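Local coordinates for protein leucine aminopeptidase 1 (Caenorhabditis elegans, PDB 2HC9) that releases N-terminal amino acids, preferably leucine, from peptides as a two-zinc M17 aminopeptidase, and probably acts as a digestive enzyme in the worm, at residues N387-A392 / D398-M403; G36-V41 / V112-Y117; F131-M136 / S169-A174. The protein carries 1 engineered substitution. One frame throughout, in Å; residues are numbered along the deposited sequence. Where two conformers were deposited one is given.

Contact 1. Residues N387-A392 / D398-M403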
ATOM      1  N   ASN A 387      22.316  33.327   9.705  1.00 15.79           N
ATOM      2  CA  ASN A 387      22.895  34.063   8.575  1.00 15.98           C
ATOM      3  C   ASN A 387      24.335  33.673   8.303  1.00 16.83           C
ATOM      4  O   ASN A 387      24.729  33.509   7.153  1.00 18.68           O
ATOM      5  CB  ASN A 387      22.788  35.577   8.813  1.00 21.72           C
ATOM      6  CG  ASN A 387      21.346  36.045   8.859  1.00 31.94           C
ATOM      7  OD1 ASN A 387      20.483  35.502   8.169  1.00 32.74           O
ATOM      8  ND2 ASN A 387      21.082  37.049   9.672  1.00 35.21           N
ATOM      9  N   GLU A 388      25.113  33.504   9.364  1.00 17.74           N
ATOM     10  CA  GLU A 388      26.532  33.209   9.195  1.00 20.07           C
ATOM     11  C   GLU A 388      26.762  31.819   8.565  1.00 21.70           C
ATOM     12  O   GLU A 388      27.681  31.649   7.769  1.00 17.06           O
ATOM     13  CB  GLU A 388      27.233  33.284  10.538  1.00 24.24           C
ATOM     14  CG  GLU A 388      28.728  33.277  10.418  1.00 31.58           C
ATOM     15  CD  GLU A 388      29.404  33.283  11.767  1.00 40.10           C
ATOM     16  OE1 GLU A 388      28.681  33.408  12.786  1.00 34.56           O
ATOM     17  OE2 GLU A 388      30.650  33.178  11.797  1.00 36.30           O
ATOM     18  N   ILE A 389      25.959  30.828   8.944  1.00 16.96           N
ATOM     19  CA  ILE A 389      26.141  29.468   8.388  1.00 14.78           C
ATOM     20  C   ILE A 389      25.631  29.415   6.954  1.00 17.32           C
ATOM     21  O   ILE A 389      26.162  28.678   6.133  1.00 16.13           O
ATOM     22  CB  ILE A 389      25.546  28.355   9.297  1.00 16.99           C
ATOM     23  CG1 ILE A 389      26.237  27.001   9.004  1.00 18.17           C
ATOM     24  CG2 ILE A 389      23.976  28.321   9.233  1.00 16.86           C
ATOM     25  CD1 ILE A 389      25.932  25.899  10.023  1.00 18.74           C
ATOM     26  N   ILE A 390      24.633  30.238   6.626  1.00 17.74           N
ATOM     27  CA  ILE A 390      24.167  30.281   5.232  1.00 17.87           C
ATOM     28  C   ILE A 390      25.283  30.859   4.359  1.00 18.12           C
ATOM     29  O   ILE A 390      25.600  30.344   3.262  1.00 15.99           O
ATOM     30  CB  ILE A 390      22.836  31.083   5.098  1.00 20.48           C
ATOM     31  CG1 ILE A 390      21.680  30.257   5.670  1.00 17.69           C
ATOM     32  CG2 ILE A 390      22.527  31.394   3.624  1.00 17.34           C
ATOM     33  CD1 ILE A 390      20.454  31.105   6.088  1.00 21.25           C
ATOM     34  N   LYS A 391      25.898  31.923   4.869  1.00 17.66           N
ATOM     35  CA  LYS A 391      27.038  32.536   4.200  1.00 19.39           C
ATOM     36  C   LYS A 391      28.224  31.548   4.035  1.00 17.57           C
ATOM     37  O   LYS A 391      28.842  31.459   2.947  1.00 16.36           O
ATOM     38  CB  LYS A 391      27.465  33.771   5.006  1.00 21.45           C
ATOM     39  CG  LYS A 391      28.764  34.390   4.530  1.00 27.89           C
ATOM     40  CD  LYS A 391      29.028  35.656   5.324  1.00 37.95           C
ATOM     41  CE  LYS A 391      30.463  36.134   5.170  1.00 44.99           C
ATOM     42  NZ  LYS A 391      30.619  37.448   5.852  1.00 50.15           N
ATOM     43  N   ALA A 392      28.522  30.815   5.105  1.00 17.07           N
ATOM     44  CA  ALA A 392      29.527  29.736   5.067  1.00 16.87           C
ATOM     45  C   ALA A 392      29.188  28.643   4.051  1.00 19.13           C
ATOM     46  O   ALA A 392      30.088  28.137   3.376  1.00 17.09           O
ATOM     47  CB  ALA A 392      29.731  29.132   6.461  1.00 18.45           C
ATOM     48  N   ASP A 398      29.117  23.691   0.564  1.00 17.69           N
ATOM     49  CA  ASP A 398      28.291  22.788   1.383  1.00 17.96           C
ATOM     50  C   ASP A 398      27.059  23.638   1.764  1.00 15.22           C
ATOM     51  O   ASP A 398      27.037  24.277   2.806  1.00 15.14           O
ATOM     52  CB  ASP A 398      29.042  22.363   2.660  1.00 15.45           C
ATOM     53  CG  ASP A 398      30.080  21.257   2.422  1.00 14.62           C
ATOM     54  OD1 ASP A 398      30.248  20.772   1.266  1.00 16.45           O
ATOM     55  OD2 ASP A 398      30.746  20.880   3.407  1.00 15.00           O
ATOM     56  N   LEU A 399      26.078  23.693   0.877  1.00 17.16           N
ATOM     57  CA  LEU A 399      24.958  24.650   1.009  1.00 18.47           C
ATOM     58  C   LEU A 399      24.119  24.407   2.243  1.00 14.51           C
ATOM     59  O   LEU A 399      23.982  23.261   2.697  1.00 15.43           O
ATOM     60  CB  LEU A 399      24.073  24.601  -0.237  1.00 15.55           C
ATOM     61  CG  LEU A 399      24.765  25.120  -1.511  1.00 19.19           C
ATOM     62  CD1 LEU A 399      23.906  24.851  -2.747  1.00 15.49           C
ATOM     63  CD2 LEU A 399      24.978  26.624  -1.360  1.00 23.25           C
ATOM     64  N   VAL A 400      23.581  25.495   2.798  1.00 16.55           N
ATOM     65  CA  VAL A 400      22.735  25.422   4.004  1.00 15.77           C
ATOM     66  C   VAL A 400      21.519  26.337   3.774  1.00 16.22           C
ATOM     67  O   VAL A 400      21.672  27.464   3.246  1.00 17.86           O
ATOM     68  CB  VAL A 400      23.497  25.889   5.252  1.00 14.01           C
ATOM     69  CG1 VAL A 400      22.593  25.845   6.488  1.00 16.30           C
ATOM     70  CG2 VAL A 400      24.763  25.030   5.487  1.00 15.77           C
ATOM     71  N   ALA A 401      20.336  25.836   4.135  1.00 15.40           N
ATOM     72  CA  ALA A 401      19.092  26.605   4.088  1.00 16.90           C
ATOM     73  C   ALA A 401      18.495  26.627   5.492  1.00 14.73           C
ATOM     74  O   ALA A 401      18.704  25.692   6.299  1.00 16.72           O
ATOM     75  CB  ALA A 401      18.080  25.940   3.080  1.00 16.12           C
ATOM     76  N   PRO A 402      17.754  27.693   5.822  1.00 16.23           N
ATOM     77  CA  PRO A 402      17.225  27.763   7.169  1.00 14.97           C
ATOM     78  C   PRO A 402      15.904  27.020   7.360  1.00 17.43           C
ATOM     79  O   PRO A 402      15.071  26.958   6.448  1.00 19.41           O
ATOM     80  CB  PRO A 402      16.985  29.281   7.364  1.00 17.30           C
ATOM     81  CG  PRO A 402      16.704  29.790   6.031  1.00 18.01           C
ATOM     82  CD  PRO A 402      17.422  28.903   5.036  1.00 20.77           C
ATOM     83  N   MET A 403      15.764  26.418   8.541  0.50 15.46           N
ATOM     84  CA  MET A 403      14.491  25.911   9.074  0.50 16.38           C
ATOM     85  C   MET A 403      13.889  26.944  10.009  0.50 17.44           C
ATOM     86  O   MET A 403      14.603  27.759  10.602  0.50 19.47           O
ATOM     87  CB  MET A 403      14.713  24.621   9.889  0.50 18.47           C
ATOM     88  CG  MET A 403      15.062  23.404   9.068  0.50 13.16           C
ATOM     89  SD  MET A 403      14.496  21.812   9.731  0.50 11.54           S
ATOM     90  CE  MET A 403      16.016  21.299  10.547  0.50  8.10           C
TER
HETATM   91  O   HOH W   1      24.282  28.176   1.837  1.00 19.69           O
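Val-400 directs its side chain toward the helix and meets Ile-389, CG1 of the valine lying 3.9 Å from CG2 of the isoleucine, with the two branched chains crossing at about a right angle. This is the close-packed, buried half of the contact. Both residues are buried: Leu-454 lies against Ile-389, while Ala-378, Leu-456 and Leu-475 gather about Val-400. With CG1 anti to the backbone N (chi1 178°), Val-400 commits that methyl to Ile-389, and its CG2 rests 4.0 Å from Ile-389 O. Beta-branched residues suit such a place because they fill the volume nearest the backbone, and the helix and strand axes here approach to 7.5 Å. Helix 383-396 and strand 400-402 are the last two elements of a beta-alpha-beta crossover in the catalytic domain. The unit starts with strand 376-380; strand 400-402 returns parallel to it and pairs with it, while the helix runs back at 152° to strand 400-402.

The other half packs as closely but lies toward solvent, Ile-390 and Pro-402 both being partly exposed. Ile-390 leaves the helix alongside the strand, but its chain is extended through chi2 (158°), which carries CD1 to within 3.9 Å of Pro-402 CD. On the way, CG1 of Ile-390 passes 3.7 Å from Val-400 O. A proline fits at 402 because Ala-401 and Met-403 make the backbone bonds to strand 376-380, leaving the missing N-H no part in that pairing. Between the two backbones sits a single bridging water, which donates to Ile-390 O at 2.9 Å and accepts from Val-400 N at the same length, giving a helix carbonyl and a strand amide a shared polar partner.

Contact 2. Residues G36-V41 / V112-Y117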
ATOM      1  N   GLY A  36      53.089  30.098 -21.771  1.00 30.36           N
ATOM      2  CA  GLY A  36      53.733  29.841 -20.488  1.00 32.95           C
ATOM      3  C   GLY A  36      53.502  28.423 -20.013  1.00 23.74           C
ATOM      4  O   GLY A  36      53.466  27.486 -20.827  1.00 26.31           O
ATOM      5  N   LYS A  37      53.316  28.271 -18.701  1.00 26.49           N
ATOM      6  CA  LYS A  37      53.162  26.956 -18.075  0.50 28.60           C
ATOM      7  C   LYS A  37      51.871  26.263 -18.514  1.00 28.08           C
ATOM      8  O   LYS A  37      51.831  25.040 -18.648  1.00 29.15           O
ATOM      9  CB  LYS A  37      53.179  27.084 -16.554  0.50 32.98           C
ATOM     10  CG  LYS A  37      54.331  27.920 -16.017  0.50 37.11           C
ATOM     11  CD  LYS A  37      55.154  27.142 -15.013  0.50 39.75           C
ATOM     12  CE  LYS A  37      56.179  26.243 -15.692  0.50 42.60           C
ATOM     13  NZ  LYS A  37      56.916  25.397 -14.714  0.50 39.75           N
ATOM     14  N   PHE A  38      50.822  27.054 -18.725  1.00 26.28           N
ATOM     15  CA  PHE A  38      49.543  26.495 -19.178  1.00 25.02           C
ATOM     16  C   PHE A  38      49.701  25.862 -20.561  1.00 27.84           C
ATOM     17  O   PHE A  38      49.296  24.720 -20.779  1.00 27.53           O
ATOM     18  CB  PHE A  38      48.447  27.570 -19.175  1.00 26.08           C
ATOM     19  CG  PHE A  38      47.143  27.097 -19.753  1.00 24.37           C
ATOM     20  CD1 PHE A  38      46.546  25.928 -19.265  1.00 25.15           C
ATOM     21  CD2 PHE A  38      46.531  27.789 -20.790  1.00 25.09           C
ATOM     22  CE1 PHE A  38      45.336  25.468 -19.800  1.00 24.53           C
ATOM     23  CE2 PHE A  38      45.324  27.342 -21.341  1.00 26.60           C
ATOM     24  CZ  PHE A  38      44.722  26.170 -20.835  1.00 26.66           C
ATOM     25  N   LYS A  39      50.323  26.594 -21.486  1.00 26.57           N
ATOM     26  CA  LYS A  39      50.610  26.057 -22.816  1.00 26.59           C
ATOM     27  C   LYS A  39      51.438  24.784 -22.733  1.00 24.67           C
ATOM     28  O   LYS A  39      51.161  23.811 -23.423  1.00 27.99           O
ATOM     29  CB  LYS A  39      51.357  27.095 -23.667  1.00 30.10           C
ATOM     30  CG  LYS A  39      51.872  26.591 -25.000  1.00 31.83           C
ATOM     31  CD  LYS A  39      52.395  27.787 -25.807  1.00 40.42           C
ATOM     32  CE  LYS A  39      53.097  27.366 -27.083  1.00 45.97           C
ATOM     33  NZ  LYS A  39      53.516  28.578 -27.859  1.00 46.36           N
ATOM     34  N   GLU A  40      52.451  24.795 -21.878  1.00 30.73           N
ATOM     35  CA  GLU A  40      53.296  23.622 -21.684  1.00 34.66           C
ATOM     36  C   GLU A  40      52.459  22.387 -21.343  1.00 33.93           C
ATOM     37  O   GLU A  40      52.681  21.311 -21.885  1.00 28.91           O
ATOM     38  CB  GLU A  40      54.301  23.914 -20.580  1.00 36.95           C
ATOM     39  CG  GLU A  40      55.385  22.877 -20.369  1.00 51.92           C
ATOM     40  CD  GLU A  40      56.299  23.249 -19.197  1.00 59.69           C
ATOM     41  OE1 GLU A  40      56.732  24.427 -19.114  1.00 61.25           O
ATOM     42  OE2 GLU A  40      56.569  22.369 -18.348  1.00 64.71           O
ATOM     43  N   VAL A  41      51.481  22.563 -20.459  1.00 28.62           N
ATOM     44  CA  VAL A  41      50.638  21.462 -19.987  1.00 33.15           C
ATOM     45  C   VAL A  41      49.555  21.066 -21.014  1.00 30.90           C
ATOM     46  O   VAL A  41      49.247  19.886 -21.200  1.00 37.61           O
ATOM     47  CB  VAL A  41      50.077  21.815 -18.563  1.00 34.94           C
ATOM     48  CG1 VAL A  41      48.811  21.060 -18.239  1.00 43.29           C
ATOM     49  CG2 VAL A  41      51.150  21.537 -17.508  1.00 38.86           C
ATOM     50  N   VAL A 112      44.105  21.585 -13.870  1.00 16.83           N
ATOM     51  CA  VAL A 112      44.418  23.009 -13.911  1.00 17.85           C
ATOM     52  C   VAL A 112      43.132  23.773 -13.593  1.00 17.28           C
ATOM     53  O   VAL A 112      42.201  23.830 -14.411  1.00 20.01           O
ATOM     54  CB  VAL A 112      44.964  23.447 -15.271  1.00 18.36           C
ATOM     55  CG1 VAL A 112      45.234  24.966 -15.234  1.00 18.63           C
ATOM     56  CG2 VAL A 112      46.275  22.679 -15.588  1.00 17.91           C
ATOM     57  N   LEU A 113      43.111  24.337 -12.404  1.00 16.50           N
ATOM     58  CA  LEU A 113      41.922  25.028 -11.881  1.00 16.31           C
ATOM     59  C   LEU A 113      42.103  26.542 -11.959  1.00 19.56           C
ATOM     60  O   LEU A 113      42.836  27.132 -11.155  1.00 18.96           O
ATOM     61  CB  LEU A 113      41.643  24.588 -10.436  1.00 18.21           C
ATOM     62  CG  LEU A 113      40.491  25.308  -9.688  1.00 19.57           C
ATOM     63  CD1 LEU A 113      39.145  25.079 -10.403  1.00 21.29           C
ATOM     64  CD2 LEU A 113      40.408  24.801  -8.255  1.00 24.87           C
ATOM     65  N   PHE A 114      41.403  27.165 -12.911  1.00 18.16           N
ATOM     66  CA  PHE A 114      41.389  28.632 -13.017  1.00 19.57           C
ATOM     67  C   PHE A 114      40.238  29.182 -12.191  1.00 26.14           C
ATOM     68  O   PHE A 114      39.114  29.233 -12.652  1.00 29.18           O
ATOM     69  CB  PHE A 114      41.190  29.054 -14.470  1.00 18.18           C
ATOM     70  CG  PHE A 114      42.341  28.698 -15.366  1.00 20.62           C
ATOM     71  CD1 PHE A 114      43.540  29.411 -15.297  1.00 23.98           C
ATOM     72  CD2 PHE A 114      42.212  27.677 -16.306  1.00 24.59           C
ATOM     73  CE1 PHE A 114      44.621  29.092 -16.142  1.00 25.33           C
ATOM     74  CE2 PHE A 114      43.281  27.345 -17.162  1.00 25.40           C
ATOM     75  CZ  PHE A 114      44.487  28.061 -17.077  1.00 26.99           C
ATOM     76  N   ALA A 115      40.513  29.577 -10.964  1.00 25.25           N
ATOM     77  CA  ALA A 115      39.430  29.996 -10.081  1.00 25.88           C
ATOM     78  C   ALA A 115      39.857  31.267  -9.411  1.00 27.46           C
ATOM     79  O   ALA A 115      41.012  31.411  -8.993  1.00 27.27           O
ATOM     80  CB  ALA A 115      39.121  28.914  -9.058  1.00 26.20           C
ATOM     81  N   GLU A 116      38.920  32.203  -9.314  1.00 24.92           N
ATOM     82  CA  GLU A 116      39.085  33.400  -8.512  0.50 25.26           C
ATOM     83  C   GLU A 116      39.124  33.024  -7.051  1.00 24.66           C
ATOM     84  O   GLU A 116      38.580  31.994  -6.660  1.00 19.68           O
ATOM     85  CB  GLU A 116      37.917  34.358  -8.744  0.50 28.39           C
ATOM     86  CG  GLU A 116      38.021  35.156 -10.024  0.50 33.09           C
ATOM     87  CD  GLU A 116      38.567  36.553  -9.800  0.50 39.60           C
ATOM     88  OE1 GLU A 116      39.795  36.693  -9.621  0.50 33.15           O
ATOM     89  OE2 GLU A 116      37.763  37.514  -9.812  0.50 41.98           O
ATOM     90  N   TYR A 117      39.738  33.871  -6.237  1.00 22.10           N
ATOM     91  CA  TYR A 117      40.001  33.553  -4.837  1.00 24.62           C
ATOM     92  C   TYR A 117      38.768  33.082  -4.043  1.00 24.22           C
ATOM     93  O   TYR A 117      38.860  32.121  -3.276  1.00 23.98           O
ATOM     94  CB  TYR A 117      40.604  34.787  -4.180  1.00 26.77           C
ATOM     95  CG  TYR A 117      41.316  34.569  -2.897  1.00 31.27           C
ATOM     96  CD1 TYR A 117      42.222  33.528  -2.736  1.00 28.47           C
ATOM     97  CD2 TYR A 117      41.099  35.436  -1.837  1.00 36.59           C
ATOM     98  CE1 TYR A 117      42.897  33.363  -1.544  1.00 35.70           C
ATOM     99  CE2 TYR A 117      41.748  35.276  -0.656  1.00 35.98           C
ATOM    100  CZ  TYR A 117      42.638  34.257  -0.509  1.00 35.64           C
ATOM    101  OH  TYR A 117      43.274  34.142   0.695  1.00 38.82           O
TER
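Phe-38 faces strand 108-114 from helix 36-42 and receives the edge of Phe-114 on one face of its ring. The two rings form a T-shaped (edge-to-face) pair, with centroids 5.1 Å apart and planes at 85°. Phe-114 CZ comes closest, 3.7 Å from Phe-38 CD1 and offset toward the rim of the ring rather than over its centre, while Phe-114 CE2 sits 3.8 Å from Phe-38 CE1. Phe-38 has CG anti to the backbone N (chi1 175°), which carries its ring off the helix toward the sheet. Trp-52 makes a second edge-to-face pair with it, and Ile-22 of strand 18-25 packs there too.

Val-112, two residues before Phe-114, points to the same side of the strand. Its CG1 lies 4.3 Å from Phe-38 CD1, obliquely to the ring, and its CG2 meets Val-41 CG1 tip to tip at 4.0 Å. Leu-113 between them turns to the other side, against helix 120-128; helices thus lie on both faces of the N-terminal domain's mixed sheet. With 11.4 Å between the axes of helix and strand, long aromatic chains suit the span. Cutting Phe-38 back to an alanine is likely to leave the Phe-114 edge and Trp-52 without their ring partner and to open a gap between helix and sheet.

Between these segments the contact is wholly apolar, so the fit of helix to sheet here probably depends on burial, on shape and on C-H edge against pi face.

Contact 3. Residues F131-M136 / S169-A174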
ATOM      1  N   PHE A 131      37.153  11.685  -6.112  1.00 17.12           N
ATOM      2  CA  PHE A 131      38.167  10.641  -5.927  1.00 18.46           C
ATOM      3  C   PHE A 131      37.777   9.716  -4.787  1.00 15.00           C
ATOM      4  O   PHE A 131      38.200   9.902  -3.635  1.00 16.36           O
ATOM      5  CB  PHE A 131      39.584  11.238  -5.811  1.00 16.55           C
ATOM      6  CG  PHE A 131      40.072  11.773  -7.140  1.00 15.83           C
ATOM      7  CD1 PHE A 131      40.554  10.901  -8.106  1.00 19.55           C
ATOM      8  CD2 PHE A 131      39.902  13.099  -7.460  1.00 18.49           C
ATOM      9  CE1 PHE A 131      40.933  11.368  -9.364  1.00 20.14           C
ATOM     10  CE2 PHE A 131      40.281  13.588  -8.717  1.00 16.40           C
ATOM     11  CZ  PHE A 131      40.794  12.724  -9.664  1.00 19.19           C
ATOM     12  N   CYS A 132      36.884   8.777  -5.102  1.00 14.46           N
ATOM     13  CA  CYS A 132      36.260   7.961  -4.045  1.00 15.97           C
ATOM     14  C   CYS A 132      37.283   6.943  -3.551  1.00 17.86           C
ATOM     15  O   CYS A 132      37.770   6.118  -4.325  1.00 17.58           O
ATOM     16  CB  CYS A 132      35.015   7.239  -4.601  1.00 16.65           C
ATOM     17  SG  CYS A 132      33.845   8.374  -5.375  1.00 21.42           S
ATOM     18  N   LYS A 133      37.606   6.997  -2.267  1.00 14.03           N
ATOM     19  CA  LYS A 133      38.597   6.076  -1.695  1.00 16.42           C
ATOM     20  C   LYS A 133      38.085   4.648  -1.699  1.00 19.84           C
ATOM     21  O   LYS A 133      38.846   3.712  -1.950  1.00 17.55           O
ATOM     22  CB  LYS A 133      38.962   6.490  -0.260  1.00 15.70           C
ATOM     23  CG  LYS A 133      39.784   7.763  -0.198  1.00 17.48           C
ATOM     24  CD  LYS A 133      40.353   7.976   1.195  1.00 18.85           C
ATOM     25  CE  LYS A 133      41.311   9.184   1.201  1.00 16.63           C
ATOM     26  NZ  LYS A 133      42.140   9.112   2.456  1.00 13.55           N
ATOM     27  N   PHE A 134      36.800   4.462  -1.400  1.00 16.38           N
ATOM     28  CA  PHE A 134      36.361   3.132  -1.021  1.00 16.63           C
ATOM     29  C   PHE A 134      35.944   2.247  -2.200  1.00 17.40           C
ATOM     30  O   PHE A 134      35.052   2.605  -2.971  1.00 15.72           O
ATOM     31  CB  PHE A 134      35.239   3.168   0.027  1.00 15.94           C
ATOM     32  CG  PHE A 134      34.952   1.805   0.593  1.00 17.82           C
ATOM     33  CD1 PHE A 134      35.757   1.289   1.605  1.00 18.96           C
ATOM     34  CD2 PHE A 134      33.944   1.011   0.058  1.00 19.51           C
ATOM     35  CE1 PHE A 134      35.529  -0.003   2.112  1.00 18.26           C
ATOM     36  CE2 PHE A 134      33.728  -0.296   0.555  1.00 18.95           C
ATOM     37  CZ  PHE A 134      34.518  -0.767   1.586  1.00 17.53           C
ATOM     38  N   SER A 135      36.573   1.077  -2.326  1.00 17.01           N
ATOM     39  CA  SER A 135      36.083   0.060  -3.283  1.00 15.80           C
ATOM     40  C   SER A 135      36.479  -1.319  -2.797  1.00 18.94           C
ATOM     41  O   SER A 135      37.561  -1.503  -2.247  1.00 20.52           O
ATOM     42  CB  SER A 135      36.665   0.279  -4.691  1.00 21.15           C
ATOM     43  OG  SER A 135      36.205  -0.752  -5.564  1.00 21.23           O
ATOM     44  N   MET A 136      35.582  -2.275  -2.979  1.00 14.76           N
ATOM     45  CA  MET A 136      35.926  -3.668  -2.768  1.00 17.93           C
ATOM     46  C   MET A 136      35.865  -4.488  -4.039  1.00 20.37           C
ATOM     47  O   MET A 136      35.723  -5.725  -3.992  1.00 18.85           O
ATOM     48  CB  MET A 136      35.033  -4.251  -1.672  1.00 18.26           C
ATOM     49  CG  MET A 136      35.526  -3.794  -0.313  1.00 22.79           C
ATOM     50  SD  MET A 136      34.391  -4.304   0.984  1.00 28.34           S
ATOM     51  CE  MET A 136      34.772  -6.058   1.087  1.00 31.34           C
ATOM     52  N   SER A 169      40.075  15.574   4.237  1.00 15.63           N
ATOM     53  CA  SER A 169      38.958  15.481   5.194  1.00 13.45           C
ATOM     54  C   SER A 169      37.665  15.135   4.441  1.00 14.02           C
ATOM     55  O   SER A 169      36.863  14.313   4.913  1.00 15.55           O
ATOM     56  CB  SER A 169      38.806  16.796   5.955  1.00 18.80           C
ATOM     57  OG  SER A 169      39.699  16.847   7.060  1.00 18.70           O
ATOM     58  N   VAL A 170      37.488  15.749   3.271  1.00 12.94           N
ATOM     59  CA  VAL A 170      36.345  15.476   2.383  1.00 14.25           C
ATOM     60  C   VAL A 170      36.339  14.007   1.968  1.00 18.01           C
ATOM     61  O   VAL A 170      35.328  13.289   2.149  1.00 14.00           O
ATOM     62  CB  VAL A 170      36.329  16.432   1.137  1.00 16.64           C
ATOM     63  CG1 VAL A 170      35.306  15.955   0.084  1.00 14.95           C
ATOM     64  CG2 VAL A 170      36.006  17.892   1.602  1.00 15.54           C
ATOM     65  N   ARG A 171      37.476  13.530   1.450  1.00 14.54           N
ATOM     66  CA  ARG A 171      37.550  12.121   0.998  1.00 15.10           C
ATOM     67  C   ARG A 171      37.437  11.107   2.132  1.00 12.79           C
ATOM     68  O   ARG A 171      36.882  10.025   1.939  1.00 15.00           O
ATOM     69  CB  ARG A 171      38.820  11.884   0.182  1.00 14.80           C
ATOM     70  CG  ARG A 171      38.819  12.683  -1.115  1.00 14.60           C
ATOM     71  CD  ARG A 171      40.163  12.510  -1.851  1.00 16.16           C
ATOM     72  NE  ARG A 171      40.321  11.172  -2.431  1.00 15.54           N
ATOM     73  CZ  ARG A 171      41.441  10.443  -2.382  1.00 21.57           C
ATOM     74  NH1 ARG A 171      42.537  10.866  -1.718  1.00 16.16           N
ATOM     75  NH2 ARG A 171      41.460   9.261  -2.982  1.00 15.93           N
ATOM     76  N   GLU A 172      37.960  11.453   3.306  1.00 13.86           N
ATOM     77  CA  GLU A 172      37.804  10.599   4.491  1.00 12.90           C
ATOM     78  C   GLU A 172      36.348  10.494   4.957  1.00 14.61           C
ATOM     79  O   GLU A 172      35.863   9.403   5.266  1.00 13.87           O
ATOM     80  CB  GLU A 172      38.668  11.124   5.657  1.00 13.87           C
ATOM     81  CG  GLU A 172      40.192  10.800   5.477  1.00 13.74           C
ATOM     82  CD  GLU A 172      40.446   9.316   5.620  1.00 13.09           C
ATOM     83  OE1 GLU A 172      40.578   8.863   6.780  1.00 18.40           O
ATOM     84  OE2 GLU A 172      40.417   8.594   4.592  1.00 16.32           O
ATOM     85  N   THR A 173      35.664  11.632   5.019  1.00 14.31           N
ATOM     86  CA  THR A 173      34.227  11.634   5.368  1.00 11.80           C
ATOM     87  C   THR A 173      33.478  10.690   4.421  1.00 15.46           C
ATOM     88  O   THR A 173      32.710   9.834   4.864  1.00 12.27           O
ATOM     89  CB  THR A 173      33.625  13.063   5.206  1.00 16.46           C
ATOM     90  OG1 THR A 173      34.315  13.968   6.067  1.00 15.57           O
ATOM     91  CG2 THR A 173      32.141  13.076   5.606  1.00 14.77           C
ATOM     92  N   ALA A 174      33.694  10.866   3.113  1.00 15.07           N
ATOM     93  CA  ALA A 174      33.040  10.028   2.103  1.00 14.95           C
ATOM     94  C   ALA A 174      33.423   8.544   2.220  1.00 16.56           C
ATOM     95  O   ALA A 174      32.565   7.670   2.081  1.00 12.92           O
ATOM     96  CB  ALA A 174      33.349  10.550   0.695  1.00 14.91           C
TER
HETATM   97  O   HOH W   2      40.166   7.535  -5.129  1.00 30.59           O
HETATM   98  O   HOH W   3      36.291   9.058  -0.667  1.00 14.87           O
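From Phe-131 to Lys-133 the irregular backbone runs extended and then turns helical at the lysine (phi -67°, psi -39°), past the turn of helix 157-178 that bears Arg-171 and Glu-172. Arg-171 bends at chi3 (71°) to bring NE to Phe-131 O, a nearly straight 2.7 Å bond that lies in the carbonyl plane, on a lone pair, and close to the guanidinium plane. NH2 adds a weak bond to the same oxygen, and also donates to a water that makes a weak bond to Cys-132 O. Arginine suits a buried site offering carbonyls: its NH1 takes Thr-2 O as well. Here a loop following helix 120-128 of the N-terminal domain is fastened to the long helix 157-178, which leads into the catalytic domain; farther along the loop, Met-136 O accepts a hydrogen bond from Thr-327 OG1 of a neighbouring subunit. The extended chain of Lys-133 crosses one face of the guanidinium, CE 3.6 Å above its plane. Beyond it, NZ forms a 2.8 Å salt bridge with Glu-172 OE2, met from above the carboxylate plane, and another with Glu-168, two carboxylates that probably make the nearness of the Lys-133 and Arg-171 charges tolerable. A second water joins Lys-133 N to Arg-171 O.

Read from the N terminus, the three contacts come in series; none nests within or crosses another. Contact 2 closes first, a loop of 70 residues between helix 36-42 and strand 108-114, entirely within the N-terminal domain. Contact 3 follows, closing 32 residues between the loop after helix 120-128 and helix 157-178, and so ties that domain to the helix entering the catalytic one. Contact 1 comes much later and closes just five residues, mostly the end of helix 383-396, before strand 400-402 of the same beta-alpha-beta unit. Contacts 1 and 3 lie on opposite sides of the chain's centre, their centres about 25 Å apart, and no two of the contacts touch.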